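Local coordinates for hypothetical protein (Streptococcus pneumoniae, PDB 2HIY) that is of unknown function but belongs to the DUF1697 family and folds around two four-stranded antiparallel sheets, each with a ferredoxin-like strand order, at residues D[12-17]-D[22-27]; D[28-33]-D[64-69]; D[48-53]-D[57-62]; D[83-88]-D[175-180]; D[119-124]-D[129-134]. All blocks are in the same frame, centred on the assembly; numbering follows the deposited sequence. Where two conformers were deposited one is given.

How the interactions relate
Interactions 1, 2 and 3 form a connected group on the sheet of strands 39-41, 47-52, 5-10 and 78-81. Helices 24-34 and 56-70 lie on one face of this sheet and the C-terminal helix on the other. Interactions 1 and 2 share helix 24-34, and their centres are about 13 Å apart. Interactions 2 and 3 share helix 56-70, with centres about 10 Å apart, and interaction 3 is nested in the loop that interaction 2 closes. Interaction 4 touches interaction 3 where Phe49 meets Met180. Interaction 5 belongs to the other sheet. It is nested within the long loop closed by interaction 4, which brings the C-terminal helix back to helix 82-89 and ties the two sheets together.

Interaction 1. Residues D[12-17]-D[22-27]; sequences RGINVG and VVMAEL
The side-chain nitrogen ND2 of Asn15 donates two hydrogen bonds, one to Val22 O and one to the backbone O of Asn44. The bond from Asn15 ND2 to Val22 O is 3.0 Å long. It arrives in the carbonyl plane, on a lone pair, and Val22 O lies close to the plane of the amide. The other end of the amide is also used. Val22 N donates to Asn15 OD1 at 2.8 Å in a nearly straight bond (171°), with the donor tilted from the plane of the amide carbonyl. One asparagine side chain thus pairs with both the N and the O of a single residue. Two bonds to one partner fix the rotation of the amide.

Apolar groups close the contact beside it. Ile14 CD1 lies 4.0 Å from Val22 CB and 3.8 Å from CE of Met24, which is a selenomethionine. The Ile14 and Met24 side chains meet tip to tip. The Met24 chain is bent at both chi2 (-56°) and chi3, which brings its methyl CE within 3.7 Å of Asn15 ND2.

Ile74 packs on Ile14, and Glu61 of the second subunit packs on Met24. Val23 is the N-cap residue of the helix that follows. The contact therefore clasps the loop after strand 5-10 to the entrance of helix 24-34, in the connection from the first strand to the first helix of the ferredoxin-like unit.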
# COMPACT_ATOMS: atom_id res chain seq x y z
N ARG D 12 -4.49 16.93 -14.10
CA ARG D 12 -4.59 15.59 -13.54
C ARG D 12 -3.22 14.98 -13.36
O ARG D 12 -2.24 15.39 -14.02
CB ARG D 12 -5.40 14.70 -14.49
CG ARG D 12 -4.69 14.48 -15.82
CD ARG D 12 -4.80 13.08 -16.44
NE ARG D 12 -5.10 11.99 -15.52
CZ ARG D 12 -4.24 11.05 -15.13
NH1 ARG D 12 -4.68 10.10 -14.30
NH2 ARG D 12 -3.00 11.02 -15.55
N GLY D 13 -3.15 14.00 -12.48
CA GLY D 13 -2.02 13.12 -12.38
C GLY D 13 -0.82 13.62 -11.60
O GLY D 13 0.22 12.97 -11.61
N ILE D 14 -0.95 14.76 -10.91
CA ILE D 14 0.21 15.30 -10.20
C ILE D 14 0.27 14.94 -8.73
O ILE D 14 -0.76 14.63 -8.11
CB ILE D 14 0.36 16.84 -10.40
CG1 ILE D 14 -0.72 17.66 -9.68
CG2 ILE D 14 0.43 17.19 -11.88
CD1 ILE D 14 -0.33 19.14 -9.52
N ASN D 15 1.48 14.98 -8.17
CA ASN D 15 1.70 14.76 -6.74
C ASN D 15 1.08 13.47 -6.22
O ASN D 15 0.46 13.46 -5.15
CB ASN D 15 1.20 15.98 -5.94
CG ASN D 15 2.04 17.20 -6.21
OD1 ASN D 15 3.24 17.11 -6.39
ND2 ASN D 15 1.38 18.36 -6.30
N VAL D 16 1.23 12.41 -7.00
CA VAL D 16 0.77 11.07 -6.61
C VAL D 16 1.86 10.04 -6.92
O VAL D 16 2.74 10.29 -7.75
CB VAL D 16 -0.54 10.68 -7.34
CG1 VAL D 16 -1.71 11.54 -6.87
CG2 VAL D 16 -0.39 10.78 -8.84
N GLY D 17 1.80 8.90 -6.24
CA GLY D 17 2.68 7.76 -6.53
C GLY D 17 4.17 8.07 -6.52
O GLY D 17 4.94 7.49 -7.29
N VAL D 22 4.83 18.62 -8.10
CA VAL D 22 4.67 20.04 -8.34
C VAL D 22 4.53 20.70 -6.98
O VAL D 22 3.62 20.34 -6.22
CB VAL D 22 3.43 20.34 -9.20
CG1 VAL D 22 3.30 21.85 -9.44
CG2 VAL D 22 3.48 19.55 -10.51
N VAL D 23 5.41 21.65 -6.69
CA VAL D 23 5.33 22.39 -5.43
C VAL D 23 4.49 23.63 -5.70
O VAL D 23 4.84 24.45 -6.55
CB VAL D 23 6.73 22.75 -4.92
CG1 VAL D 23 6.65 23.59 -3.64
CG2 VAL D 23 7.53 21.47 -4.65
N MSE D 24 3.39 23.77 -4.97
CA MSE D 24 2.41 24.82 -5.25
C MSE D 24 3.02 26.20 -5.18
O MSE D 24 2.79 27.02 -6.06
CB MSE D 24 1.18 24.72 -4.33
CG MSE D 24 0.26 23.57 -4.67
SE MSE D 24 -0.40 23.52 -6.53
CE MSE D 24 0.49 21.87 -7.04
N ALA D 25 3.81 26.49 -4.15
CA ALA D 25 4.41 27.81 -4.09
C ALA D 25 5.31 28.10 -5.30
O ALA D 25 5.40 29.26 -5.76
CB ALA D 25 5.20 27.99 -2.79
N GLU D 26 6.03 27.08 -5.78
CA GLU D 26 6.88 27.26 -6.96
C GLU D 26 6.03 27.51 -8.19
O GLU D 26 6.32 28.43 -8.97
CB GLU D 26 7.79 26.05 -7.17
CG GLU D 26 8.83 25.92 -6.08
CD GLU D 26 9.67 24.67 -6.14
OE1 GLU D 26 9.53 23.85 -7.08
OE2 GLU D 26 10.48 24.49 -5.20
N LEU D 27 5.01 26.70 -8.40
CA LEU D 27 4.13 26.89 -9.53
C LEU D 27 3.48 28.30 -9.50
O LEU D 27 3.39 28.95 -10.55
CB LEU D 27 3.04 25.80 -9.55
CG LEU D 27 2.12 25.85 -10.77
CD1 LEU D 27 2.90 25.70 -12.08
CD2 LEU D 27 1.04 24.79 -10.68

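Interaction 2. Residues D[28-33]-D[64-69]; sequences RQELTN and ETFFAV
Two helical segments, 28-33 and 64-69, come closest at Leu31 and Phe66, with CA atoms 8.6 Å apart. Phe66 makes the contact from its helix, touching Leu31 and Glu30. Its CG is anti to the backbone N (chi1 172°), which carries the ring across to helix 24-34. Leu31 CD2 sits over one face of the ring, offset toward the rim. It makes a CH-pi contact, 4.1 Å from the Phe66 centroid and 22° off the ring normal. Glu30 supplies the second contact. Its CB approaches Phe66 CZ obliquely at 3.8 Å.

Both helices belong to a beta-alpha-beta-beta-alpha-beta order of ferredoxin-like type. Helix 24-34 follows the first strand, 5-10, and helix 56-70 follows the third, 47-52. Phe66 also packs on Leu27 and Leu34, and its ring stacks with that of His70.

The Glu30 chain runs extended beyond CG. This places OE1 at the edge of the Phe66 ring, in its plane and 3.8 Å from CZ, while OE1 is hydrogen-bonded to Tyr71 OH. The Arg28 guanidinium forms a salt bridge to Glu61 of the second subunit.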
# COMPACT_ATOMS: atom_id res chain seq x y z
N ARG D 28 2.98 28.74 -8.35
CA ARG D 28 2.38 30.07 -8.27
C ARG D 28 3.39 31.14 -8.69
O ARG D 28 3.03 32.04 -9.46
CB ARG D 28 1.81 30.36 -6.86
CG ARG D 28 0.71 29.40 -6.47
CD ARG D 28 -0.06 29.93 -5.24
NE ARG D 28 0.83 30.14 -4.10
CZ ARG D 28 1.05 29.26 -3.12
NH1 ARG D 28 0.45 28.07 -3.12
NH2 ARG D 28 1.89 29.57 -2.15
N GLN D 29 4.63 31.04 -8.23
CA GLN D 29 5.66 32.01 -8.61
C GLN D 29 5.96 31.94 -10.11
O GLN D 29 6.09 32.97 -10.78
CB GLN D 29 6.95 31.81 -7.79
CG GLN D 29 8.18 32.61 -8.29
CD GLN D 29 8.09 34.07 -7.95
OE1 GLN D 29 8.48 34.48 -6.85
NE2 GLN D 29 7.59 34.89 -8.89
N GLU D 30 6.10 30.72 -10.62
CA GLU D 30 6.39 30.54 -12.05
C GLU D 30 5.28 31.08 -12.95
O GLU D 30 5.54 31.74 -13.96
CB GLU D 30 6.62 29.06 -12.31
CG GLU D 30 7.92 28.56 -11.69
CD GLU D 30 7.94 27.09 -11.36
OE1 GLU D 30 6.97 26.34 -11.65
OE2 GLU D 30 8.96 26.69 -10.76
N LEU D 31 4.02 30.82 -12.58
CA LEU D 31 2.91 31.36 -13.38
C LEU D 31 2.80 32.87 -13.27
O LEU D 31 2.39 33.55 -14.21
CB LEU D 31 1.58 30.70 -12.98
CG LEU D 31 1.52 29.20 -13.30
CD1 LEU D 31 0.19 28.63 -12.78
CD2 LEU D 31 1.67 28.94 -14.80
N THR D 32 3.20 33.43 -12.13
CA THR D 32 3.25 34.88 -11.96
C THR D 32 4.31 35.43 -12.91
O THR D 32 4.08 36.43 -13.61
CB THR D 32 3.52 35.26 -10.48
OG1 THR D 32 2.48 34.74 -9.66
CG2 THR D 32 3.53 36.78 -10.29
N ASN D 33 5.47 34.78 -12.95
CA ASN D 33 6.52 35.21 -13.89
C ASN D 33 6.07 35.08 -15.35
O ASN D 33 6.49 35.88 -16.19
CB ASN D 33 7.77 34.37 -13.66
CG ASN D 33 8.48 34.74 -12.37
OD1 ASN D 33 8.20 35.78 -11.77
ND2 ASN D 33 9.41 33.87 -11.93
N GLU D 64 0.50 25.54 -22.50
CA GLU D 64 1.05 24.35 -23.15
C GLU D 64 2.56 24.43 -23.25
O GLU D 64 3.27 23.47 -22.93
CB GLU D 64 0.43 24.15 -24.53
CG GLU D 64 -0.98 23.63 -24.44
CD GLU D 64 -1.73 23.64 -25.76
OE1 GLU D 64 -1.28 24.31 -26.72
OE2 GLU D 64 -2.81 22.98 -25.82
N THR D 65 3.08 25.57 -23.70
CA THR D 65 4.52 25.75 -23.80
C THR D 65 5.17 25.70 -22.42
O THR D 65 6.22 25.09 -22.22
CB THR D 65 4.83 27.07 -24.52
OG1 THR D 65 4.28 26.99 -25.84
CG2 THR D 65 6.35 27.33 -24.58
N PHE D 66 4.53 26.33 -21.44
CA PHE D 66 5.05 26.32 -20.07
C PHE D 66 5.18 24.91 -19.50
O PHE D 66 6.24 24.53 -18.97
CB PHE D 66 4.17 27.19 -19.16
CG PHE D 66 4.53 27.08 -17.73
CD1 PHE D 66 5.62 27.79 -17.23
CD2 PHE D 66 3.82 26.26 -16.88
CE1 PHE D 66 5.99 27.66 -15.89
CE2 PHE D 66 4.19 26.15 -15.54
CZ PHE D 66 5.27 26.86 -15.05
N PHE D 67 4.11 24.12 -19.59
CA PHE D 67 4.18 22.77 -19.04
C PHE D 67 5.18 21.90 -19.79
O PHE D 67 5.88 21.10 -19.16
CB PHE D 67 2.81 22.11 -19.04
CG PHE D 67 1.83 22.74 -18.06
CD1 PHE D 67 2.19 22.94 -16.74
CD2 PHE D 67 0.56 23.08 -18.48
CE1 PHE D 67 1.27 23.50 -15.83
CE2 PHE D 67 -0.35 23.63 -17.58
CZ PHE D 67 0.00 23.84 -16.27
N ALA D 68 5.23 22.04 -21.12
CA ALA D 68 6.15 21.19 -21.90
C ALA D 68 7.59 21.37 -21.42
O ALA D 68 8.37 20.42 -21.47
CB ALA D 68 6.03 21.46 -23.39
N VAL D 69 7.94 22.57 -20.96
CA VAL D 69 9.30 22.85 -20.53
C VAL D 69 9.48 22.50 -19.06
O VAL D 69 10.48 21.88 -18.67
CB VAL D 69 9.67 24.33 -20.73
CG1 VAL D 69 11.06 24.63 -20.12
CG2 VAL D 69 9.65 24.66 -22.20

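Interaction 3. Residues D[48-53]-D[57-62]; sequences IFFTSI and AQLVEK
Phe50 has its CG between the backbone N and the carbonyl carbon (chi1 68°), and Leu59 has its CG beside its own backbone N (chi1 -71°). These settings send the two side chains at each other from opposite directions. Leu59 CD2 lies 4.0 Å from Phe50 CE1 and meets the ring obliquely. Leu59 CD1 is close behind, 4.1 Å from Phe50 CE1.

Ser52 is the other partner. Its OG lies 3.6 Å from Leu59 CD2, a van der Waals contact. The polar role of that hydroxyl is a hydrogen bond with Asp54 N. Ser52 CB also lies at the edge of the Phe50 ring.

The contact joins strand 47-52 to helix 56-70, the second beta-alpha unit of a ferredoxin-like arrangement. Phe50 and Ser52 are two residues apart on the strand, so both point to the helix side. Strand 5-10 lies alongside: Tyr7 pairs with Phe50 through the backbone, their rings meet with planes at about 25°, and Leu59 packs on Tyr7 as well. Leu36 touches both Phe50 and Leu59.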
# COMPACT_ATOMS: atom_id res chain seq x y z
N ILE D 48 -5.51 25.52 -9.80
CA ILE D 48 -4.88 26.84 -9.85
C ILE D 48 -5.89 27.85 -10.33
O ILE D 48 -6.72 27.55 -11.20
CB ILE D 48 -3.66 26.83 -10.83
CG1 ILE D 48 -2.52 26.03 -10.21
CG2 ILE D 48 -3.17 28.25 -11.15
CD1 ILE D 48 -1.67 26.85 -9.19
N PHE D 49 -5.84 29.06 -9.77
CA PHE D 49 -6.71 30.13 -10.16
C PHE D 49 -5.87 31.35 -10.46
O PHE D 49 -4.89 31.62 -9.75
CB PHE D 49 -7.74 30.42 -9.04
CG PHE D 49 -8.46 29.19 -8.62
CD1 PHE D 49 -9.65 28.80 -9.26
CD2 PHE D 49 -7.87 28.32 -7.71
CE1 PHE D 49 -10.27 27.59 -8.92
CE2 PHE D 49 -8.48 27.11 -7.36
CZ PHE D 49 -9.69 26.74 -7.99
N PHE D 50 -6.25 32.05 -11.51
CA PHE D 50 -5.50 33.25 -11.88
C PHE D 50 -6.40 34.20 -12.64
O PHE D 50 -7.48 33.81 -13.10
CB PHE D 50 -4.26 32.88 -12.71
CG PHE D 50 -4.57 32.33 -14.07
CD1 PHE D 50 -4.73 33.17 -15.18
CD2 PHE D 50 -4.66 30.95 -14.26
CE1 PHE D 50 -5.03 32.66 -16.45
CE2 PHE D 50 -4.95 30.44 -15.52
CZ PHE D 50 -5.12 31.29 -16.63
N THR D 51 -5.94 35.44 -12.80
CA THR D 51 -6.67 36.42 -13.53
C THR D 51 -5.84 36.84 -14.73
O THR D 51 -4.61 36.96 -14.64
CB THR D 51 -6.99 37.63 -12.63
OG1 THR D 51 -7.74 37.15 -11.51
CG2 THR D 51 -7.80 38.71 -13.36
N SER D 52 -6.50 37.07 -15.85
CA SER D 52 -5.84 37.54 -17.04
C SER D 52 -6.80 38.18 -18.02
O SER D 52 -7.95 37.73 -18.14
CB SER D 52 -5.10 36.39 -17.76
OG SER D 52 -4.39 36.85 -18.89
N ILE D 53 -6.32 39.17 -18.74
CA ILE D 53 -7.07 39.79 -19.82
C ILE D 53 -6.60 39.26 -21.18
O ILE D 53 -7.16 39.63 -22.21
CB ILE D 53 -6.94 41.34 -19.71
CG1 ILE D 53 -8.04 42.07 -20.51
CG2 ILE D 53 -5.57 41.80 -20.12
CD1 ILE D 53 -8.18 43.53 -20.11
N ALA D 57 -7.08 31.77 -26.26
CA ALA D 57 -6.20 31.06 -27.19
C ALA D 57 -4.73 31.26 -26.85
O ALA D 57 -3.95 30.31 -26.89
CB ALA D 57 -6.50 31.45 -28.62
N GLN D 58 -4.38 32.50 -26.51
CA GLN D 58 -3.00 32.77 -26.13
C GLN D 58 -2.67 32.19 -24.76
O GLN D 58 -1.54 31.72 -24.56
CB GLN D 58 -2.67 34.26 -26.20
CG GLN D 58 -2.49 34.71 -27.66
CD GLN D 58 -2.21 36.19 -27.88
OE1 GLN D 58 -2.24 37.01 -26.95
NE2 GLN D 58 -1.93 36.54 -29.13
N LEU D 59 -3.64 32.20 -23.84
CA LEU D 59 -3.41 31.57 -22.53
C LEU D 59 -3.14 30.07 -22.67
O LEU D 59 -2.25 29.53 -22.04
CB LEU D 59 -4.60 31.79 -21.58
CG LEU D 59 -4.74 33.23 -21.06
CD1 LEU D 59 -6.05 33.36 -20.37
CD2 LEU D 59 -3.61 33.58 -20.10
N VAL D 60 -3.94 29.41 -23.50
CA VAL D 60 -3.75 27.97 -23.73
C VAL D 60 -2.38 27.69 -24.36
O VAL D 60 -1.68 26.77 -23.94
CB VAL D 60 -4.90 27.41 -24.60
CG1 VAL D 60 -4.62 25.95 -25.02
CG2 VAL D 60 -6.22 27.48 -23.83
N GLU D 61 -1.98 28.49 -25.35
CA GLU D 61 -0.68 28.27 -25.99
C GLU D 61 0.46 28.50 -24.98
O GLU D 61 1.40 27.73 -24.91
CB GLU D 61 -0.53 29.17 -27.21
CG GLU D 61 0.75 29.00 -28.03
CD GLU D 61 0.85 30.08 -29.11
OE1 GLU D 61 -0.19 30.66 -29.51
OE2 GLU D 61 1.99 30.37 -29.54
N LYS D 62 0.34 29.55 -24.18
CA LYS D 62 1.38 29.85 -23.22
C LYS D 62 1.49 28.75 -22.18
O LYS D 62 2.59 28.38 -21.76
CB LYS D 62 1.12 31.17 -22.51
CG LYS D 62 1.52 32.38 -23.33
CD LYS D 62 1.13 33.68 -22.63
CE LYS D 62 1.92 33.87 -21.34
NZ LYS D 62 1.93 35.29 -20.86

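Interaction 4. Residues D[83-88]-D[175-180]; sequences EDFEAE and DKIGQM
The ring of Phe85 overlaps the backbone of Gly178. CE2 of Phe85 lies 3.3 Å from Gly178 CA, and CD2 of the same ring lies 3.6 Å from that atom. Phe85 CZ comes 3.8 Å from Gly178 N. The approach to the ring is oblique. Gly178 has no side chain, so the aromatic ring can rest directly on the helix backbone. The two helices are correspondingly close here, with the CA atoms of Phe85 and Gly178 6.6 Å apart.

The first torsion of Phe85 (chi1 -158°) sets CG roughly opposite the backbone N and directs the ring at the neighbouring helix. Ile177 borders the far part of the ring. Its CG2 branch touches Phe85 CE1 at 4.1 Å, and the two side chains cross at about a right angle. The rest of Ile177 leads away from Phe85. It packs on Ala8 and Leu10 of strand 5-10, on Phe49 of strand 47-52 and on Phe107 of strand 102-108. Phe174, one turn before Gly178, meets Phe85 ring to ring with planes at about 45°. Glu86 forms a salt bridge with Lys182.

This is tight helix-helix packing at a glycine. It joins helix 82-89, just after the first sheet's edge strand 78-81, to the C-terminal helix 171-182, whose Ile177 reaches both four-stranded antiparallel sheets.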
# COMPACT_ATOMS: atom_id res chain seq x y z
N GLU D 83 -17.21 32.91 -15.66
CA GLU D 83 -18.43 32.96 -16.49
C GLU D 83 -18.87 31.54 -16.89
O GLU D 83 -20.05 31.19 -16.78
CB GLU D 83 -18.21 33.82 -17.73
CG GLU D 83 -19.41 33.90 -18.67
CD GLU D 83 -19.28 34.98 -19.74
OE1 GLU D 83 -18.25 35.69 -19.78
OE2 GLU D 83 -20.25 35.15 -20.52
N ASP D 84 -17.90 30.74 -17.35
CA ASP D 84 -18.18 29.37 -17.78
C ASP D 84 -18.79 28.58 -16.64
O ASP D 84 -19.75 27.83 -16.82
CB ASP D 84 -16.88 28.62 -18.16
CG ASP D 84 -16.23 29.10 -19.46
OD1 ASP D 84 -16.91 29.70 -20.34
OD2 ASP D 84 -15.00 28.81 -19.61
N PHE D 85 -18.20 28.72 -15.45
CA PHE D 85 -18.62 27.96 -14.29
C PHE D 85 -20.01 28.39 -13.83
O PHE D 85 -20.85 27.53 -13.49
CB PHE D 85 -17.60 28.08 -13.15
CG PHE D 85 -17.69 26.95 -12.17
CD1 PHE D 85 -17.06 25.75 -12.45
CD2 PHE D 85 -18.44 27.05 -11.02
CE1 PHE D 85 -17.15 24.66 -11.57
CE2 PHE D 85 -18.55 25.95 -10.13
CZ PHE D 85 -17.88 24.78 -10.41
N GLU D 86 -20.27 29.69 -13.85
CA GLU D 86 -21.58 30.17 -13.44
C GLU D 86 -22.66 29.68 -14.40
O GLU D 86 -23.78 29.36 -13.98
CB GLU D 86 -21.56 31.69 -13.36
CG GLU D 86 -20.75 32.21 -12.19
CD GLU D 86 -20.79 33.71 -12.02
OE1 GLU D 86 -20.91 34.45 -13.03
OE2 GLU D 86 -20.67 34.15 -10.86
N ALA D 87 -22.33 29.60 -15.68
CA ALA D 87 -23.26 29.05 -16.66
C ALA D 87 -23.55 27.57 -16.34
O ALA D 87 -24.72 27.12 -16.43
CB ALA D 87 -22.73 29.20 -18.07
N GLU D 88 -22.53 26.80 -15.95
CA GLU D 88 -22.73 25.40 -15.57
C GLU D 88 -23.63 25.26 -14.33
O GLU D 88 -24.43 24.33 -14.24
CB GLU D 88 -21.39 24.69 -15.35
CG GLU D 88 -21.50 23.15 -15.31
CD GLU D 88 -21.60 22.53 -16.70
OE1 GLU D 88 -20.62 21.89 -17.13
OE2 GLU D 88 -22.65 22.67 -17.38
N ASP D 175 -17.48 22.22 -6.05
CA ASP D 175 -17.99 23.40 -5.34
C ASP D 175 -16.87 24.37 -5.00
O ASP D 175 -16.98 25.58 -5.26
CB ASP D 175 -18.75 22.99 -4.08
CG ASP D 175 -20.08 22.35 -4.38
OD1 ASP D 175 -20.60 22.56 -5.50
OD2 ASP D 175 -20.62 21.66 -3.50
N LYS D 176 -15.80 23.84 -4.43
CA LYS D 176 -14.66 24.69 -4.02
C LYS D 176 -14.08 25.46 -5.21
O LYS D 176 -13.72 26.64 -5.07
CB LYS D 176 -13.58 23.86 -3.33
CG LYS D 176 -12.36 24.70 -2.88
CD LYS D 176 -12.77 25.72 -1.83
CE LYS D 176 -11.57 26.54 -1.36
NZ LYS D 176 -11.97 27.63 -0.43
N ILE D 177 -13.96 24.82 -6.37
CA ILE D 177 -13.54 25.49 -7.60
C ILE D 177 -14.44 26.70 -7.88
O ILE D 177 -13.94 27.78 -8.15
CB ILE D 177 -13.46 24.50 -8.80
CG1 ILE D 177 -12.26 23.57 -8.62
CG2 ILE D 177 -13.39 25.24 -10.16
CD1 ILE D 177 -12.35 22.24 -9.38
N GLY D 178 -15.74 26.54 -7.77
CA GLY D 178 -16.63 27.66 -8.00
C GLY D 178 -16.41 28.76 -6.97
O GLY D 178 -16.43 29.93 -7.31
N GLN D 179 -16.17 28.38 -5.72
CA GLN D 179 -15.97 29.37 -4.65
C GLN D 179 -14.66 30.13 -4.90
O GLN D 179 -14.58 31.36 -4.72
CB GLN D 179 -15.95 28.67 -3.30
CG GLN D 179 -17.34 28.22 -2.86
CD GLN D 179 -17.33 27.17 -1.76
OE1 GLN D 179 -16.31 26.94 -1.09
NE2 GLN D 179 -18.48 26.53 -1.55
N MSE D 180 -13.63 29.41 -5.32
CA MSE D 180 -12.33 30.04 -5.57
C MSE D 180 -12.37 30.97 -6.77
O MSE D 180 -11.62 31.96 -6.81
CB MSE D 180 -11.22 29.00 -5.74
CG MSE D 180 -10.86 28.21 -4.48
SE MSE D 180 -9.86 29.26 -3.21
CE MSE D 180 -8.14 29.17 -4.12

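Interaction 5. Residues D[119-124]-D[129-134]; sequences ATVESL and EVLYFG
Val121 and Phe133 slide past each other in opposite directions, helix 114-122 against strand 129-133. This is the first alpha-beta step of the second ferredoxin-like sheet, in which 129-133 is an outermost strand bonded to 137-142. Val121 CB lies at the edge of the Phe133 ring, in its plane, 3.9 Å from CZ. Its CG1 approaches the same Phe133 CZ at 3.7 Å, obliquely. Ile138 of strand 137-142 packs on both Val121 and Phe133.

Leu131, two residues before Phe133, points to the same side of the strand. Its CD2 meets Val121 CG1 at 3.6 Å, and these two side chains also run past each other in opposite senses. The CG1 methyl of Val121 is anti to the backbone N (chi1 173°), which places it against both strand residues at once. Leu131 CD1 sits over one face of the Phe133 ring, 3.6 Å above its plane and offset toward the rim. The leucine thus bridges the valine and the ring.

Glu122 adds its aliphatic part from the helix. The two side chains, Glu122 and Phe133, cross at a slant. The Glu122 carboxylate is turned nearly perpendicular to the ring, at 85°, and Glu122 CG packs 4.1 Å from Phe133 CE2.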
# COMPACT_ATOMS: atom_id res chain seq x y z
N ALA D 119 -19.63 9.80 -27.25
CA ALA D 119 -19.97 8.52 -27.89
C ALA D 119 -19.43 7.35 -27.09
O ALA D 119 -20.11 6.35 -26.88
CB ALA D 119 -19.41 8.47 -29.34
N THR D 120 -18.21 7.48 -26.60
CA THR D 120 -17.62 6.41 -25.78
C THR D 120 -18.41 6.21 -24.49
O THR D 120 -18.76 5.08 -24.16
CB THR D 120 -16.17 6.76 -25.48
OG1 THR D 120 -15.45 6.78 -26.72
CG2 THR D 120 -15.53 5.71 -24.55
N VAL D 121 -18.72 7.31 -23.79
CA VAL D 121 -19.47 7.16 -22.55
C VAL D 121 -20.85 6.55 -22.80
O VAL D 121 -21.28 5.68 -22.07
CB VAL D 121 -19.56 8.48 -21.80
CG1 VAL D 121 -20.48 8.35 -20.62
CG2 VAL D 121 -18.17 8.90 -21.30
N GLU D 122 -21.49 6.98 -23.88
CA GLU D 122 -22.83 6.47 -24.18
C GLU D 122 -22.79 5.00 -24.51
O GLU D 122 -23.85 4.34 -24.40
CB GLU D 122 -23.42 7.22 -25.38
CG GLU D 122 -23.99 8.58 -25.02
CD GLU D 122 -24.47 9.37 -26.25
OE1 GLU D 122 -24.03 9.08 -27.40
OE2 GLU D 122 -25.22 10.33 -26.04
N SER D 123 -21.65 4.47 -24.95
CA SER D 123 -21.51 3.04 -25.27
C SER D 123 -21.44 2.15 -24.03
O SER D 123 -21.56 0.93 -24.12
CB SER D 123 -20.26 2.76 -26.14
OG SER D 123 -19.05 2.77 -25.38
N LEU D 124 -21.21 2.75 -22.86
CA LEU D 124 -21.05 1.97 -21.65
C LEU D 124 -22.42 1.58 -21.07
O LEU D 124 -23.34 2.40 -21.05
CB LEU D 124 -20.27 2.77 -20.62
CG LEU D 124 -18.91 3.33 -21.04
CD1 LEU D 124 -18.32 4.14 -19.89
CD2 LEU D 124 -17.95 2.21 -21.44
N GLU D 129 -26.07 4.10 -11.24
CA GLU D 129 -25.41 5.37 -11.46
C GLU D 129 -26.21 6.18 -12.44
O GLU D 129 -27.10 5.65 -13.12
CB GLU D 129 -23.99 5.12 -12.02
CG GLU D 129 -23.98 4.55 -13.43
CD GLU D 129 -22.73 3.76 -13.72
OE1 GLU D 129 -21.62 4.35 -13.66
OE2 GLU D 129 -22.84 2.54 -13.97
N VAL D 130 -25.84 7.45 -12.54
CA VAL D 130 -26.53 8.41 -13.37
C VAL D 130 -25.50 9.43 -13.85
O VAL D 130 -24.63 9.86 -13.08
CB VAL D 130 -27.67 9.09 -12.59
CG1 VAL D 130 -27.12 9.85 -11.37
CG2 VAL D 130 -28.48 10.01 -13.51
N LEU D 131 -25.57 9.81 -15.12
CA LEU D 131 -24.64 10.82 -15.60
C LEU D 131 -25.35 11.81 -16.49
O LEU D 131 -26.37 11.47 -17.10
CB LEU D 131 -23.39 10.20 -16.27
CG LEU D 131 -23.63 9.40 -17.56
CD1 LEU D 131 -23.54 10.28 -18.82
CD2 LEU D 131 -22.58 8.33 -17.70
N TYR D 132 -24.78 13.00 -16.60
CA TYR D 132 -25.36 14.04 -17.42
C TYR D 132 -24.23 14.80 -18.10
O TYR D 132 -23.28 15.19 -17.44
CB TYR D 132 -26.22 14.98 -16.57
CG TYR D 132 -26.92 16.06 -17.37
CD1 TYR D 132 -28.16 15.80 -17.92
CD2 TYR D 132 -26.33 17.30 -17.61
CE1 TYR D 132 -28.82 16.76 -18.67
CE2 TYR D 132 -26.97 18.26 -18.39
CZ TYR D 132 -28.21 17.96 -18.91
OH TYR D 132 -28.88 18.91 -19.66
N PHE D 133 -24.33 15.04 -19.41
CA PHE D 133 -23.30 15.74 -20.14
C PHE D 133 -23.53 17.23 -20.02
O PHE D 133 -24.48 17.76 -20.62
CB PHE D 133 -23.35 15.32 -21.62
CG PHE D 133 -22.96 13.89 -21.84
CD1 PHE D 133 -21.64 13.47 -21.76
CD2 PHE D 133 -23.94 12.94 -22.13
CE1 PHE D 133 -21.32 12.13 -21.94
CE2 PHE D 133 -23.60 11.60 -22.32
CZ PHE D 133 -22.27 11.21 -22.21
N GLY D 134 -22.69 17.92 -19.23
CA GLY D 134 -22.79 19.37 -19.07
C GLY D 134 -21.94 20.08 -20.10
O GLY D 134 -21.40 19.47 -21.03